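Enterotoxin type A (Staphylococcus aureus, PDB 1DYQ) acts as a superantigen, binding MHC class II molecules, in part through a zinc ion, and T-cell receptors to activate host T cells and cause food poisoning. Local coordinates at residues 54-59 with 65-70; 45-50 with 80-85; 39-44 with 113-118; 159-164 with 169-174. The protein carries 3 engineered substitutions. All blocks are in the same frame, centred on the assembly; numbering follows the deposited sequence.

Contact 1. Residues 54-59 with 65-70. With SO4 (sulfate ion), chain C.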
# COMPACT_ATOMS: atom_id res chain seq x y z
N LEU A 54 1.27 -2.89 19.00
CA LEU A 54 2.52 -3.54 19.02
C LEU A 54 2.42 -5.05 19.05
O LEU A 54 1.78 -5.60 19.95
CB LEU A 54 3.35 -3.04 20.24
CG LEU A 54 4.72 -3.71 20.36
CD1 LEU A 54 5.63 -3.33 19.21
CD2 LEU A 54 5.37 -3.29 21.70
N PHE A 55 2.90 -5.72 18.03
CA PHE A 55 2.95 -7.17 17.95
C PHE A 55 4.32 -7.66 18.38
O PHE A 55 5.29 -7.70 17.64
CB PHE A 55 2.57 -7.69 16.56
CG PHE A 55 1.15 -7.42 16.16
CD1 PHE A 55 0.81 -6.22 15.55
CD2 PHE A 55 0.15 -8.35 16.39
CE1 PHE A 55 -0.50 -5.94 15.21
CE2 PHE A 55 -1.16 -8.08 16.04
CZ PHE A 55 -1.49 -6.89 15.45
N LYS A 56 4.42 -7.95 19.70
CA LYS A 56 5.67 -8.38 20.28
C LYS A 56 6.11 -9.75 19.81
O LYS A 56 5.26 -10.64 19.65
CB LYS A 56 5.52 -8.42 21.82
CG LYS A 56 5.61 -7.04 22.46
CD LYS A 56 5.12 -7.09 23.92
CE LYS A 56 5.66 -5.88 24.68
NZ LYS A 56 4.86 -5.58 25.89
N GLY A 57 7.35 -9.88 19.35
CA GLY A 57 7.82 -11.17 18.83
C GLY A 57 7.13 -11.62 17.57
O GLY A 57 7.05 -12.80 17.24
N PHE A 58 6.65 -10.64 16.77
CA PHE A 58 6.01 -10.98 15.50
C PHE A 58 6.95 -11.69 14.56
O PHE A 58 6.51 -12.54 13.74
CB PHE A 58 5.55 -9.63 14.88
CG PHE A 58 4.85 -9.82 13.56
CD1 PHE A 58 3.51 -10.15 13.54
CD2 PHE A 58 5.55 -9.72 12.37
CE1 PHE A 58 2.85 -10.36 12.34
CE2 PHE A 58 4.88 -9.94 11.16
CZ PHE A 58 3.54 -10.27 11.16
N PHE A 59 8.23 -11.31 14.55
CA PHE A 59 9.21 -11.88 13.64
C PHE A 59 10.04 -12.96 14.36
O PHE A 59 10.63 -12.65 15.39
CB PHE A 59 10.16 -10.80 13.13
CG PHE A 59 9.48 -9.70 12.35
CD1 PHE A 59 9.11 -9.94 11.04
CD2 PHE A 59 9.27 -8.46 12.90
CE1 PHE A 59 8.47 -8.96 10.30
CE2 PHE A 59 8.61 -7.47 12.17
CZ PHE A 59 8.24 -7.72 10.86
N TYR A 65 14.64 -7.41 12.90
CA TYR A 65 13.49 -7.11 13.70
C TYR A 65 13.01 -8.30 14.55
O TYR A 65 12.99 -9.42 14.12
CB TYR A 65 12.29 -6.64 12.84
CG TYR A 65 12.71 -5.60 11.81
CD1 TYR A 65 13.34 -4.44 12.19
CD2 TYR A 65 12.38 -5.78 10.48
CE1 TYR A 65 13.72 -3.48 11.25
CE2 TYR A 65 12.77 -4.85 9.53
CZ TYR A 65 13.43 -3.71 9.93
OH TYR A 65 13.82 -2.78 8.97
N ASN A 66 12.45 -7.93 15.71
CA ASN A 66 11.74 -8.88 16.54
C ASN A 66 10.27 -8.51 16.64
O ASN A 66 9.43 -9.40 16.65
CB ASN A 66 12.36 -8.87 17.97
CG ASN A 66 13.73 -9.51 17.98
OD1 ASN A 66 13.97 -10.52 17.34
ND2 ASN A 66 14.66 -8.87 18.70
N ASP A 67 9.96 -7.22 16.71
CA ASP A 67 8.61 -6.74 16.92
C ASP A 67 8.10 -5.94 15.70
O ASP A 67 8.89 -5.35 14.99
CB ASP A 67 8.59 -5.78 18.13
CG ASP A 67 9.00 -6.43 19.43
OD1 ASP A 67 9.05 -7.67 19.53
OD2 ASP A 67 9.28 -5.67 20.39
N LEU A 68 6.78 -5.96 15.56
CA LEU A 68 6.13 -5.14 14.52
C LEU A 68 5.19 -4.13 15.16
O LEU A 68 4.28 -4.50 15.94
CB LEU A 68 5.31 -6.07 13.59
CG LEU A 68 4.45 -5.32 12.54
CD1 LEU A 68 5.35 -4.65 11.51
CD2 LEU A 68 3.52 -6.32 11.83
N LEU A 69 5.39 -2.86 14.90
CA LEU A 69 4.58 -1.79 15.38
C LEU A 69 3.65 -1.25 14.27
O LEU A 69 4.22 -0.80 13.26
CB LEU A 69 5.44 -0.64 15.93
CG LEU A 69 4.67 0.51 16.53
CD1 LEU A 69 3.90 0.09 17.79
CD2 LEU A 69 5.55 1.71 16.83
N VAL A 70 2.37 -1.33 14.45
CA VAL A 70 1.42 -0.80 13.44
C VAL A 70 1.01 0.57 13.86
O VAL A 70 0.57 0.79 15.03
CB VAL A 70 0.22 -1.72 13.26
CG1 VAL A 70 -0.70 -1.14 12.17
CG2 VAL A 70 0.65 -3.12 12.90
S SO4 C . 15.97 -0.03 8.70
O1 SO4 C . 17.04 -0.23 7.73
O2 SO4 C . 15.72 -1.20 9.61
O3 SO4 C . 14.63 0.19 7.94
O4 SO4 C . 16.16 1.25 9.49
O HOH W 1 13.35 -12.18 14.17
O HOH W 2 11.57 -12.50 17.97

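Contact 2. Residues 45-50 with 80-85. Engineered in segment 45-50: Arg49 (natural residue Leu).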
# COMPACT_ATOMS: atom_id res chain seq x y z
N HIS A 45 -3.23 -6.06 22.04
CA HIS A 45 -3.73 -4.88 22.67
C HIS A 45 -2.59 -4.19 23.45
O HIS A 45 -2.78 -3.36 24.30
CB HIS A 45 -4.97 -5.03 23.52
CG HIS A 45 -4.86 -6.21 24.46
ND1 HIS A 45 -4.97 -7.49 24.07
CD2 HIS A 45 -4.56 -6.19 25.80
CE1 HIS A 45 -4.75 -8.31 25.10
NE2 HIS A 45 -4.49 -7.51 26.11
N ASP A 46 -1.38 -4.57 23.03
CA ASP A 46 -0.18 -3.92 23.50
C ASP A 46 -0.01 -2.60 22.70
O ASP A 46 -0.17 -2.68 21.47
CB ASP A 46 1.00 -4.84 23.09
CG ASP A 46 2.14 -4.80 24.05
OD1 ASP A 46 2.24 -5.69 24.93
OD2 ASP A 46 2.94 -3.83 23.98
N GLN A 47 0.10 -1.50 23.37
CA GLN A 47 0.35 -0.23 22.68
C GLN A 47 1.68 0.35 23.18
O GLN A 47 2.07 0.14 24.32
CB GLN A 47 -0.77 0.76 22.91
CG GLN A 47 -2.13 0.29 22.44
CD GLN A 47 -3.20 1.34 22.54
OE1 GLN A 47 -3.66 1.70 23.62
NE2 GLN A 47 -3.64 1.83 21.37
N PHE A 48 2.44 0.90 22.24
CA PHE A 48 3.71 1.56 22.62
C PHE A 48 3.40 2.97 23.11
O PHE A 48 3.63 3.37 24.26
CB PHE A 48 4.61 1.54 21.40
CG PHE A 48 5.92 2.22 21.54
CD1 PHE A 48 6.67 2.06 22.70
CD2 PHE A 48 6.42 3.05 20.54
CE1 PHE A 48 7.88 2.71 22.86
CE2 PHE A 48 7.62 3.69 20.70
CZ PHE A 48 8.36 3.53 21.86
N ARG A 49 2.74 3.73 22.27
CA ARG A 49 2.29 5.11 22.54
C ARG A 49 1.37 5.49 21.37
O ARG A 49 1.19 4.70 20.42
CB ARG A 49 3.56 5.97 22.58
CG ARG A 49 4.36 6.06 21.29
CD ARG A 49 5.64 6.85 21.40
NE ARG A 49 6.35 6.86 20.11
CZ ARG A 49 7.63 7.07 19.92
NH1 ARG A 49 8.46 7.30 20.92
NH2 ARG A 49 8.10 7.06 18.66
N GLN A 50 0.95 6.73 21.33
CA GLN A 50 0.24 7.28 20.15
C GLN A 50 -0.87 6.38 19.77
O GLN A 50 -1.54 5.84 20.71
CB GLN A 50 1.32 7.52 19.09
CG GLN A 50 2.07 8.82 19.19
CD GLN A 50 1.28 10.07 19.40
OE1 GLN A 50 0.16 10.30 18.99
NE2 GLN A 50 1.94 11.00 20.11
N LYS A 80 -10.66 0.35 16.57
CA LYS A 80 -11.36 -0.65 15.78
C LYS A 80 -10.69 -2.02 15.86
O LYS A 80 -11.30 -3.06 15.64
CB LYS A 80 -11.40 -0.26 14.29
CG LYS A 80 -12.41 0.77 13.87
CD LYS A 80 -12.50 0.85 12.33
CE LYS A 80 -11.46 1.82 11.80
NZ LYS A 80 -11.98 2.64 10.67
N TYR A 81 -9.35 -2.03 16.02
CA TYR A 81 -8.56 -3.20 15.88
C TYR A 81 -7.87 -3.69 17.16
O TYR A 81 -7.46 -4.85 17.21
CB TYR A 81 -7.43 -2.92 14.82
CG TYR A 81 -8.08 -2.48 13.50
CD1 TYR A 81 -8.79 -3.40 12.74
CD2 TYR A 81 -7.91 -1.19 13.06
CE1 TYR A 81 -9.40 -2.98 11.56
CE2 TYR A 81 -8.50 -0.77 11.86
CZ TYR A 81 -9.24 -1.68 11.13
OH TYR A 81 -9.83 -1.29 9.95
N LYS A 82 -7.71 -2.80 18.11
CA LYS A 82 -6.99 -3.18 19.35
C LYS A 82 -7.74 -4.29 20.07
O LYS A 82 -8.94 -4.20 20.30
CB LYS A 82 -6.86 -1.95 20.24
CG LYS A 82 -6.00 -2.16 21.48
CD LYS A 82 -6.06 -0.88 22.34
CE LYS A 82 -7.42 -0.77 23.01
NZ LYS A 82 -7.65 0.59 23.56
N GLY A 83 -7.04 -5.39 20.35
CA GLY A 83 -7.61 -6.49 21.09
C GLY A 83 -8.59 -7.34 20.28
O GLY A 83 -9.34 -8.13 20.87
N LYS A 84 -8.54 -7.24 18.96
CA LYS A 84 -9.43 -8.03 18.10
C LYS A 84 -8.61 -8.96 17.22
O LYS A 84 -7.44 -8.68 16.94
CB LYS A 84 -10.19 -7.08 17.14
CG LYS A 84 -11.05 -6.04 17.81
CD LYS A 84 -12.30 -6.67 18.40
CE LYS A 84 -13.32 -5.62 18.80
NZ LYS A 84 -12.85 -4.82 19.96
N LYS A 85 -9.24 -10.03 16.74
CA LYS A 85 -8.57 -10.90 15.78
C LYS A 85 -8.53 -10.16 14.41
O LYS A 85 -9.55 -9.60 14.02
CB LYS A 85 -9.21 -12.25 15.59
CG LYS A 85 -9.19 -13.13 16.86
CD LYS A 85 -7.77 -13.63 17.09
CE LYS A 85 -7.75 -14.85 18.00
NZ LYS A 85 -7.02 -14.56 19.28
O HOH W 3 -6.02 2.63 24.33

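Contact 3. Residues 39-44 with 113-118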
# COMPACT_ATOMS: atom_id res chain seq x y z
N THR A 39 -0.19 -12.00 7.27
CA THR A 39 -0.51 -13.09 8.21
C THR A 39 -1.95 -12.97 8.65
O THR A 39 -2.55 -11.89 8.59
CB THR A 39 0.43 -13.06 9.43
OG1 THR A 39 0.19 -14.19 10.29
CG2 THR A 39 0.20 -11.80 10.24
N GLU A 40 -2.56 -14.08 9.06
CA GLU A 40 -3.96 -14.08 9.43
C GLU A 40 -4.16 -14.42 10.92
O GLU A 40 -3.32 -15.13 11.48
CB GLU A 40 -4.76 -15.10 8.61
CG GLU A 40 -4.29 -15.22 7.16
CD GLU A 40 -4.56 -13.97 6.37
OE1 GLU A 40 -5.70 -13.47 6.42
OE2 GLU A 40 -3.62 -13.48 5.69
N ASN A 41 -5.24 -13.95 11.47
CA ASN A 41 -5.72 -14.33 12.78
C ASN A 41 -4.74 -14.02 13.89
O ASN A 41 -4.38 -14.89 14.71
CB ASN A 41 -6.08 -15.83 12.78
CG ASN A 41 -7.02 -16.20 13.91
OD1 ASN A 41 -6.90 -17.31 14.47
ND2 ASN A 41 -7.96 -15.34 14.23
N LYS A 42 -4.27 -12.79 13.92
CA LYS A 42 -3.37 -12.32 14.97
C LYS A 42 -4.15 -11.37 15.88
O LYS A 42 -5.23 -10.90 15.54
CB LYS A 42 -2.19 -11.56 14.37
CG LYS A 42 -1.40 -12.38 13.34
CD LYS A 42 -0.40 -13.29 14.02
CE LYS A 42 0.36 -12.57 15.12
NZ LYS A 42 1.73 -13.09 15.34
N GLU A 43 -3.58 -11.03 17.03
CA GLU A 43 -4.23 -10.13 17.96
C GLU A 43 -3.16 -9.48 18.87
O GLU A 43 -2.16 -10.11 19.17
CB GLU A 43 -5.28 -10.80 18.82
CG GLU A 43 -6.00 -9.98 19.84
CD GLU A 43 -5.20 -9.68 21.11
OE1 GLU A 43 -4.29 -10.49 21.42
OE2 GLU A 43 -5.48 -8.66 21.75
N SER A 44 -3.41 -8.24 19.19
CA SER A 44 -2.65 -7.52 20.19
C SER A 44 -3.40 -6.35 20.74
O SER A 44 -4.21 -5.70 20.06
CB SER A 44 -1.30 -7.04 19.59
OG SER A 44 -0.62 -6.31 20.66
N THR A 113 -7.04 -5.52 9.00
CA THR A 113 -8.47 -5.73 8.80
C THR A 113 -9.00 -6.71 9.87
O THR A 113 -8.27 -7.58 10.29
CB THR A 113 -8.77 -6.37 7.42
OG1 THR A 113 -7.89 -7.40 7.13
CG2 THR A 113 -8.68 -5.26 6.35
N LEU A 114 -10.25 -6.50 10.27
CA LEU A 114 -10.85 -7.50 11.19
C LEU A 114 -10.87 -8.85 10.53
O LEU A 114 -11.17 -8.97 9.33
CB LEU A 114 -12.26 -7.06 11.58
CG LEU A 114 -12.30 -5.77 12.43
CD1 LEU A 114 -13.71 -5.24 12.55
CD2 LEU A 114 -11.67 -6.07 13.79
N HIS A 115 -10.53 -9.90 11.28
CA HIS A 115 -10.42 -11.22 10.70
C HIS A 115 -11.80 -11.85 10.47
O HIS A 115 -12.07 -12.54 9.52
CB HIS A 115 -9.60 -12.14 11.59
CG HIS A 115 -9.54 -13.57 11.19
ND1 HIS A 115 -8.72 -14.12 10.27
CD2 HIS A 115 -10.33 -14.60 11.67
CE1 HIS A 115 -8.95 -15.44 10.17
NE2 HIS A 115 -9.94 -15.73 11.01
N ASP A 116 -12.61 -11.70 11.54
CA ASP A 116 -13.85 -12.42 11.58
C ASP A 116 -14.86 -12.10 10.47
O ASP A 116 -15.20 -11.00 10.18
CB ASP A 116 -14.51 -12.48 12.91
CG ASP A 116 -13.80 -13.20 14.00
OD1 ASP A 116 -12.91 -14.05 13.81
OD2 ASP A 116 -14.25 -13.00 15.19
N ASN A 117 -15.31 -13.27 9.94
CA ASN A 117 -16.35 -13.16 8.88
C ASN A 117 -15.80 -12.34 7.73
O ASN A 117 -16.57 -12.02 6.81
CB ASN A 117 -17.62 -12.57 9.46
CG ASN A 117 -18.24 -13.37 10.59
OD1 ASN A 117 -18.49 -14.57 10.44
ND2 ASN A 117 -18.51 -12.71 11.71
N ASN A 118 -14.46 -12.27 7.57
CA ASN A 118 -13.98 -11.45 6.43
C ASN A 118 -13.46 -12.26 5.29
O ASN A 118 -13.06 -11.69 4.24
CB ASN A 118 -12.97 -10.42 6.93
CG ASN A 118 -12.74 -9.29 5.94
OD1 ASN A 118 -13.68 -8.61 5.51
ND2 ASN A 118 -11.48 -9.00 5.62
O HOH W 4 -10.66 -15.78 15.05

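Contact 4. Residues 159-164 with 169-174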
# COMPACT_ATOMS: atom_id res chain seq x y z
N GLN A 159 -0.05 -4.45 -4.60
CA GLN A 159 -0.06 -5.44 -5.67
C GLN A 159 -0.08 -4.73 -7.03
O GLN A 159 0.70 -5.17 -7.90
CB GLN A 159 -1.24 -6.39 -5.58
CG GLN A 159 -1.22 -7.33 -4.37
CD GLN A 159 -2.54 -8.14 -4.37
OE1 GLN A 159 -2.67 -9.05 -5.18
NE2 GLN A 159 -3.40 -7.80 -3.44
N ALA A 160 -0.86 -3.69 -7.14
CA ALA A 160 -0.95 -3.00 -8.46
C ALA A 160 0.35 -2.35 -8.84
O ALA A 160 0.86 -2.56 -9.95
CB ALA A 160 -2.08 -1.98 -8.44
N ARG A 161 1.00 -1.63 -7.88
CA ARG A 161 2.25 -0.97 -8.24
C ARG A 161 3.39 -1.91 -8.43
O ARG A 161 4.29 -1.62 -9.24
CB ARG A 161 2.58 0.12 -7.20
CG ARG A 161 1.48 1.15 -7.06
CD ARG A 161 2.05 2.47 -6.54
NE ARG A 161 1.07 3.24 -5.85
CZ ARG A 161 1.19 4.48 -5.38
NH1 ARG A 161 2.28 5.18 -5.62
NH2 ARG A 161 0.21 5.01 -4.66
N ARG A 162 3.40 -3.11 -7.83
CA ARG A 162 4.45 -4.08 -8.08
C ARG A 162 4.40 -4.53 -9.56
O ARG A 162 5.41 -4.52 -10.22
CB ARG A 162 4.34 -5.32 -7.20
CG ARG A 162 5.43 -6.36 -7.48
CD ARG A 162 5.36 -7.51 -6.45
NE ARG A 162 5.88 -7.00 -5.18
CZ ARG A 162 7.15 -6.81 -4.89
NH1 ARG A 162 8.11 -7.12 -5.73
NH2 ARG A 162 7.46 -6.24 -3.72
N TYR A 163 3.15 -4.70 -10.03
CA TYR A 163 2.97 -5.05 -11.46
C TYR A 163 3.37 -3.88 -12.33
O TYR A 163 4.03 -4.12 -13.39
CB TYR A 163 1.50 -5.42 -11.68
CG TYR A 163 1.16 -5.58 -13.17
CD1 TYR A 163 1.55 -6.70 -13.86
CD2 TYR A 163 0.48 -4.56 -13.81
CE1 TYR A 163 1.25 -6.83 -15.22
CE2 TYR A 163 0.20 -4.68 -15.18
CZ TYR A 163 0.58 -5.81 -15.84
OH TYR A 163 0.27 -5.94 -17.19
N LEU A 164 3.06 -2.65 -11.98
CA LEU A 164 3.45 -1.50 -12.81
C LEU A 164 4.96 -1.41 -12.91
O LEU A 164 5.49 -1.03 -13.95
CB LEU A 164 2.84 -0.21 -12.34
CG LEU A 164 1.31 -0.14 -12.31
CD1 LEU A 164 0.82 1.19 -11.79
CD2 LEU A 164 0.75 -0.43 -13.72
N ASN A 169 8.23 -0.62 -15.76
CA ASN A 169 9.39 0.05 -15.15
C ASN A 169 9.02 1.39 -14.58
O ASN A 169 9.74 2.39 -14.64
CB ASN A 169 10.53 0.21 -16.18
CG ASN A 169 10.95 -1.11 -16.76
OD1 ASN A 169 11.10 -2.11 -16.09
ND2 ASN A 169 11.18 -1.12 -18.09
N LEU A 170 7.90 1.46 -13.84
CA LEU A 170 7.32 2.70 -13.38
C LEU A 170 8.24 3.64 -12.65
O LEU A 170 8.28 4.86 -12.86
CB LEU A 170 6.10 2.35 -12.48
CG LEU A 170 5.33 3.52 -11.95
CD1 LEU A 170 4.59 4.30 -13.05
CD2 LEU A 170 4.31 3.05 -10.90
N TYR A 171 9.02 3.06 -11.71
CA TYR A 171 9.90 3.88 -10.89
C TYR A 171 11.35 3.73 -11.25
O TYR A 171 12.25 4.08 -10.46
CB TYR A 171 9.60 3.66 -9.41
CG TYR A 171 8.21 4.05 -8.97
CD1 TYR A 171 7.69 5.31 -9.21
CD2 TYR A 171 7.40 3.11 -8.32
CE1 TYR A 171 6.41 5.66 -8.80
CE2 TYR A 171 6.12 3.46 -7.89
CZ TYR A 171 5.64 4.72 -8.14
OH TYR A 171 4.37 5.07 -7.73
N ASN A 172 11.62 3.26 -12.48
CA ASN A 172 12.98 3.29 -13.00
C ASN A 172 13.31 4.69 -13.49
O ASN A 172 12.41 5.47 -13.86
CB ASN A 172 13.15 2.33 -14.19
CG ASN A 172 13.49 0.93 -13.77
OD1 ASN A 172 13.32 0.60 -12.58
ND2 ASN A 172 13.93 0.08 -14.69
N SER A 173 14.59 5.00 -13.56
CA SER A 173 15.01 6.27 -14.18
C SER A 173 14.68 6.21 -15.68
O SER A 173 14.52 5.14 -16.24
CB SER A 173 16.53 6.44 -14.02
OG SER A 173 17.21 5.39 -14.67
N ASP A 174 14.67 7.38 -16.30
CA ASP A 174 14.49 7.45 -17.76
C ASP A 174 15.58 6.67 -18.48
O ASP A 174 15.25 5.87 -19.37
CB ASP A 174 14.42 8.89 -18.23
CG ASP A 174 13.27 9.71 -17.77
OD1 ASP A 174 12.24 9.19 -17.27
OD2 ASP A 174 13.33 10.97 -17.89

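Contact 1. Residues 54-59 with 65-70
Leu68 reaches across the hairpin to lie alongside Phe58, and its CD2 methyl sits over one face of the phenyl ring, 3.8 Å from the ring centroid and only 6° off the normal, a CH-pi contact. Both side chains extend the same way, each with CG anti to its own backbone N, which keeps the branch and the ring beside each other. The edge of Phe58 in turn faces the next ring: its CD2 stands over the centre of Phe59. Phe59 then meets Tyr65, whose CB is 3.5 Å from Phe59 CD2; the two rings meet obliquely, their planes 48° apart. On the phenyl rim, Phe59 CE2 approaches the carbonyl oxygen of Asp67. Phe55 offers its edge instead, with CE1 3.8 Å from Val70 CG2.

The backbones pair antiparallel. Phe55 and Leu68 form a hydrogen-bonded pair through Phe55 N to Leu68 O (2.8 Å) and Leu68 N to Phe55 O (3.1 Å). Beyond it, a type II turn from Phe55 to Phe58 with Gly57 at positive phi interrupts the regular pairing, and Asp67 OD1 accepts a straight bond from Gly57 N (2.8 Å, 174°) arriving above the carboxylate plane. Tyr65 OH donates to a sulfate, probably from the crystallisation liquor, which Tyr95 N also binds, and the same hydroxyl is bonded to Gly94 N.

This is the 52-55/67-71 hairpin of the OB-fold domain: strand 52-55 lies at the sheet edge, strand 67-71 pairs onward with 105-114, and Phe58 and Leu68 pack on Ala37 and Leu88 of strands 36-39 and 86-91.

Contact 2. Residues 45-50 with 80-85
Gln47 and Lys82 cross at about a right angle, the flat carboxamide of the one lying against the aliphatic chain of the other. Gln47 CD comes within 3.6 Å of Lys82 CD, and OE1 and NE2 both border the same methylene. The polar ends are joined through a water rather than directly: it donates to Gln47 OE1 at 2.6 Å and accepts from Lys82 NZ at 2.7 Å. Lys82 leaves the backbone extended and then bends at chi3 (73°), which carries the ammonium group to this water. Nearer its root, Lys82 CG packs against His45 CB at 3.7 Å, and the same CB lies 3.8 Å from Gly83 N.

A second shell sets these groups. The amide of Gln47 is anchored from the other end, NE2 bonding to the carbonyl of Thr52, while the ring of His45 is held by ND1 bonding to Glu43. Asp79 makes a long, weak ion pair with Lys82 NZ. On the other segment a type II turn from Tyr81 to Lys84, closed by Lys84 N to Tyr81 O (3.2 Å), places Gly83 at positive phi beside His45. No hydrogen bond links the two segments directly, and only 175 Å² is buried, so this is a modest surface contact.

The contact thus joins the loop between strands 36-39 and 52-55 to the turn that follows helix 75-81 and leads into strand 86-91, with Tyr81 reaching inward to Val112 of strand 105-114 and Ile53 of strand 52-55.

Contact 3. Residues 39-44 with 113-118
Asn41 lays its side chain over one face of the His115 imidazole. Its CB stands 4.1 Å from the ring centroid, 18° off the normal, in a CH-pi contact whose closest ring atom is CE1 at 3.9 Å. Moving outward, CG passes above NE2 at 4.1 Å. The amide nitrogen ND2 ends over the rim of the ring, 3.6 Å from His115 CD2, with amide and imidazole planes inclined at 35°. The chain takes this course because CG is anti to the backbone N (chi1 -160°). At its tip ND2 donates to a water 2.9 Å away, and that water bonds on to Asp116 OD1.

Asn41 also has an unusual backbone, with positive phi: it and Lys42 both face Val86, forming a G1 beta bulge where the chain turns a corner after strand 36-39 of the OB-fold domain. The histidine belongs to the segment just past strand 105-114, where a type II turn runs from His115 to Asn118.

Asp87 ties the two sides together, its OD1 accepting from both His115 ND1 and Asn41 N, which fixes the rotation of the ring beneath the amide. Glu40 CB approaches the imidazole obliquely, 4.4 Å from His115 ND1.

Contact 4. Residues 159-164 with 169-174
With CG beside the backbone N (chi1 -57°) and the chain extended from CG to NE, Arg161 sends its guanidinium off the helix toward Tyr171, whose ring carbon CG likewise lies beside its backbone N and brings its hydroxyl inward. Arg161 NH1 donates to Tyr171 OH at 3.0 Å, bent to 146° and slightly out of the guanidinium plane; the planes of the two groups are 39° apart. Each has a stronger partner elsewhere: Arg161 NH2 makes a salt bridge to Asp157, and Tyr171 OH bonds to the carbonyl of Leu199. The phenolic oxygen therefore has two partners, Arg161 NH1 and the Leu199 carbonyl.

Beside this polar pair, Leu164 and Leu170 run side by side, with Leu164 CB 3.9 Å from Leu170 CD2. That methyl is shared, also lying over the rim of one face of the Tyr171 ring. The backbone returns only a weak bond, Leu170 N to Leu164 O at 3.5 Å. Asn169 leaves helical geometry with positive phi and starts a type I turn to Asn172.

In the beta-grasp domain the contact folds the chain leaving helix 153-168 back against that helix, on the way to strand 182-188, and Tyr171 packs on Leu27, Lys28 and Tyr31 of helix 23-32.

Overall arrangement
Contacts 1, 2 and 3 form one continuous patch on the OB-fold domain, their centres 12 to 16 Å apart. Contacts 1 and 2 are joined by the salt bridge from Lys56 NZ to Asp46 OD1 (2.8 Å), and Ser44 OG of contact 3 bonds to Leu54 O of contact 1 (2.6 Å). Contacts 2 and 3 share backbone bonds, Gly83 N to Ser44 O and Lys85 O to His115 N, both 2.9 Å. Contact 4 stands apart in the beta-grasp domain, its centre 29 to 34 Å from the others. The side chain of its Leu164 is about 10 Å from that of Asp228, which binds zinc with His188 and His226.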